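Local coordinates for protein chloromuconate cycloisomerase (Rhodococcus opacus, PDB 4M0X) that belongs to the enolase superfamily, joining a mandelate racemase/muconate lactonizing enzyme-type N-terminal domain to a TIM-barrel-like domain that holds a manganese ion, at residues P122-L127 and Q312-T316. Residues are numbered along the deposited sequence; the frame is centred on the assembly and turned at random.
Sequences PVSDLL and QLYGT
Q312 on helix 304-316, which follows strand 294-297 of the TIM-barrel-like domain, reaches across to the backbone of S124 in the short, weakly bonded helix around 123-126. This buried contact packs that short helix, which follows helix 101-118, onto a barrel helix 185 residues further along the chain. S124 N donates to Q312 OE1 at 2.8 Å, nearly straight at the hydrogen (175°). The donor is tilted 22° from the carbonyl plane. V123 N is also close to OE1, but its angle is too poor for a hydrogen bond. The Q312 chain is extended beyond CG (chi2 178°), which carries the amide past the S124 side chain; Q312 CG lies 3.8 Å from S124 OG. The other end of the amide, NE2, bonds weakly to the carbonyl of G355. L313 starts out away from the short helix, yet its CD1 comes within 4.1 Å of L127 CD2, while helix 278-291 packs against the same L313. T316 closes the contact. Its side chain crosses that of L127 at about a right angle, with its methyl CG2 3.7 Å from L127 CB. The T316 hydroxyl turns back into its own helix, where OG1 donates in the carbonyl plane to a lone pair of L313 O at 2.9 Å.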
ATOM      1  N   PRO A 122      25.476  -2.565 -40.833  1.00 30.02           N
ATOM      2  CA  PRO A 122      24.537  -3.389 -40.072  1.00 29.86           C
ATOM      3  C   PRO A 122      23.626  -2.553 -39.157  1.00 30.16           C
ATOM      4  O   PRO A 122      24.080  -1.573 -38.566  1.00 31.89           O
ATOM      5  CB  PRO A 122      25.453  -4.319 -39.259  1.00 28.68           C
ATOM      6  CG  PRO A 122      26.744  -3.612 -39.176  1.00 29.60           C
ATOM      7  CD  PRO A 122      26.875  -2.815 -40.448  1.00 29.47           C
ATOM      8  N   VAL A 123      22.351  -2.916 -39.044  1.00 29.20           N
ATOM      9  CA  VAL A 123      21.440  -2.123 -38.226  1.00 30.26           C
ATOM     10  C   VAL A 123      22.053  -1.924 -36.839  1.00 31.90           C
ATOM     11  O   VAL A 123      22.049  -0.806 -36.324  1.00 31.54           O
ATOM     12  CB  VAL A 123      20.030  -2.743 -38.114  1.00 31.60           C
ATOM     13  CG1 VAL A 123      19.175  -1.912 -37.169  1.00 30.65           C
ATOM     14  CG2 VAL A 123      19.366  -2.844 -39.489  1.00 31.18           C
ATOM     15  N   SER A 124      22.620  -2.996 -36.269  1.00 30.90           N
ATOM     16  CA  SER A 124      23.361  -2.923 -35.001  1.00 30.20           C
ATOM     17  C   SER A 124      24.246  -1.693 -34.806  1.00 29.38           C
ATOM     18  O   SER A 124      24.404  -1.250 -33.684  1.00 29.90           O
ATOM     19  CB  SER A 124      24.163  -4.196 -34.748  1.00 33.16           C
ATOM     20  OG  SER A 124      25.056  -4.471 -35.812  1.00 36.13           O
ATOM     21  N   ASP A 125      24.816  -1.143 -35.878  1.00 31.74           N
ATOM     22  CA  ASP A 125      25.456   0.193 -35.822  1.00 33.77           C
ATOM     23  C   ASP A 125      24.468   1.292 -35.493  1.00 33.76           C
ATOM     24  O   ASP A 125      24.667   2.032 -34.542  1.00 34.43           O
ATOM     25  CB  ASP A 125      26.136   0.585 -37.121  1.00 32.91           C
ATOM     26  CG  ASP A 125      27.419  -0.148 -37.348  1.00 35.12           C
ATOM     27  OD1 ASP A 125      27.697  -1.135 -36.627  1.00 33.07           O
ATOM     28  OD2 ASP A 125      28.147   0.273 -38.276  1.00 40.17           O
ATOM     29  N   LEU A 126      23.405   1.401 -36.271  1.00 33.79           N
ATOM     30  CA  LEU A 126      22.427   2.448 -36.040  1.00 35.38           C
ATOM     31  C   LEU A 126      22.027   2.448 -34.577  1.00 38.38           C
ATOM     32  O   LEU A 126      21.722   3.507 -34.023  1.00 46.45           O
ATOM     33  CB  LEU A 126      21.214   2.297 -36.963  1.00 34.48           C
ATOM     34  CG  LEU A 126      21.613   2.101 -38.441  1.00 35.06           C
ATOM     35  CD1 LEU A 126      20.413   2.125 -39.367  1.00 36.98           C
ATOM     36  CD2 LEU A 126      22.641   3.110 -38.932  1.00 33.96           C
ATOM     37  N   LEU A 127      22.101   1.282 -33.937  1.00 35.92           N
ATOM     38  CA  LEU A 127      21.696   1.133 -32.537  1.00 35.48           C
ATOM     39  C   LEU A 127      22.744   1.528 -31.482  1.00 34.81           C
ATOM     40  O   LEU A 127      22.442   1.604 -30.294  1.00 33.16           O
ATOM     41  CB  LEU A 127      21.222  -0.298 -32.284  1.00 37.95           C
ATOM     42  CG  LEU A 127      19.700  -0.487 -32.275  1.00 41.98           C
ATOM     43  CD1 LEU A 127      19.075  -0.169 -33.630  1.00 43.72           C
ATOM     44  CD2 LEU A 127      19.325  -1.893 -31.831  1.00 43.95           C
ATOM     45  N   GLN A 312      21.004  -9.154 -34.159  1.00 27.17           N
ATOM     46  CA  GLN A 312      21.686  -7.877 -34.030  1.00 27.72           C
ATOM     47  C   GLN A 312      21.176  -7.113 -32.803  1.00 26.64           C
ATOM     48  O   GLN A 312      21.970  -6.652 -31.983  1.00 25.59           O
ATOM     49  CB  GLN A 312      21.580  -7.059 -35.315  1.00 27.14           C
ATOM     50  CG  GLN A 312      22.649  -7.426 -36.323  1.00 28.50           C
ATOM     51  CD  GLN A 312      22.534  -6.660 -37.620  1.00 29.50           C
ATOM     52  OE1 GLN A 312      22.227  -5.463 -37.631  1.00 31.91           O
ATOM     53  NE2 GLN A 312      22.782  -7.343 -38.727  1.00 28.96           N
ATOM     54  N   LEU A 313      19.858  -6.998 -32.672  1.00 26.62           N
ATOM     55  CA  LEU A 313      19.257  -6.410 -31.473  1.00 27.33           C
ATOM     56  C   LEU A 313      19.927  -6.955 -30.212  1.00 27.77           C
ATOM     57  O   LEU A 313      20.520  -6.199 -29.418  1.00 25.22           O
ATOM     58  CB  LEU A 313      17.755  -6.698 -31.426  1.00 27.27           C
ATOM     59  CG  LEU A 313      17.057  -6.296 -30.130  1.00 28.68           C
ATOM     60  CD1 LEU A 313      17.125  -4.783 -29.936  1.00 30.59           C
ATOM     61  CD2 LEU A 313      15.614  -6.754 -30.145  1.00 27.20           C
ATOM     62  N   TYR A 314      19.847  -8.284 -30.059  1.00 28.90           N
ATOM     63  CA  TYR A 314      20.343  -8.980 -28.879  1.00 27.19           C
ATOM     64  C   TYR A 314      21.828  -8.712 -28.674  1.00 27.27           C
ATOM     65  O   TYR A 314      22.281  -8.586 -27.549  1.00 30.61           O
ATOM     66  CB  TYR A 314      20.056 -10.474 -28.966  1.00 28.33           C
ATOM     67  CG  TYR A 314      18.600 -10.864 -29.216  1.00 29.43           C
ATOM     68  CD1 TYR A 314      17.576  -9.921 -29.138  1.00 29.21           C
ATOM     69  CD2 TYR A 314      18.241 -12.200 -29.484  1.00 28.80           C
ATOM     70  CE1 TYR A 314      16.252 -10.274 -29.351  1.00 29.11           C
ATOM     71  CE2 TYR A 314      16.905 -12.558 -29.696  1.00 28.70           C
ATOM     72  CZ  TYR A 314      15.917 -11.584 -29.634  1.00 29.76           C
ATOM     73  OH  TYR A 314      14.578 -11.882 -29.835  1.00 30.66           O
ATOM     74  N   GLY A 315      22.585  -8.604 -29.756  1.00 26.65           N
ATOM     75  CA  GLY A 315      23.974  -8.188 -29.657  1.00 26.90           C
ATOM     76  C   GLY A 315      24.195  -6.721 -29.242  1.00 28.36           C
ATOM     77  O   GLY A 315      25.275  -6.381 -28.721  1.00 29.63           O
ATOM     78  N   THR A 316      23.223  -5.838 -29.484  1.00 25.01           N
ATOM     79  CA  THR A 316      23.391  -4.474 -29.011  1.00 25.07           C
ATOM     80  C   THR A 316      23.028  -4.372 -27.542  1.00 25.39           C
ATOM     81  O   THR A 316      23.418  -3.451 -26.876  1.00 26.29           O
ATOM     82  CB  THR A 316      22.595  -3.389 -29.806  1.00 24.48           C
ATOM     83  OG1 THR A 316      21.212  -3.406 -29.451  1.00 24.06           O
ATOM     84  CG2 THR A 316      22.743  -3.530 -31.316  1.00 24.92           C
TER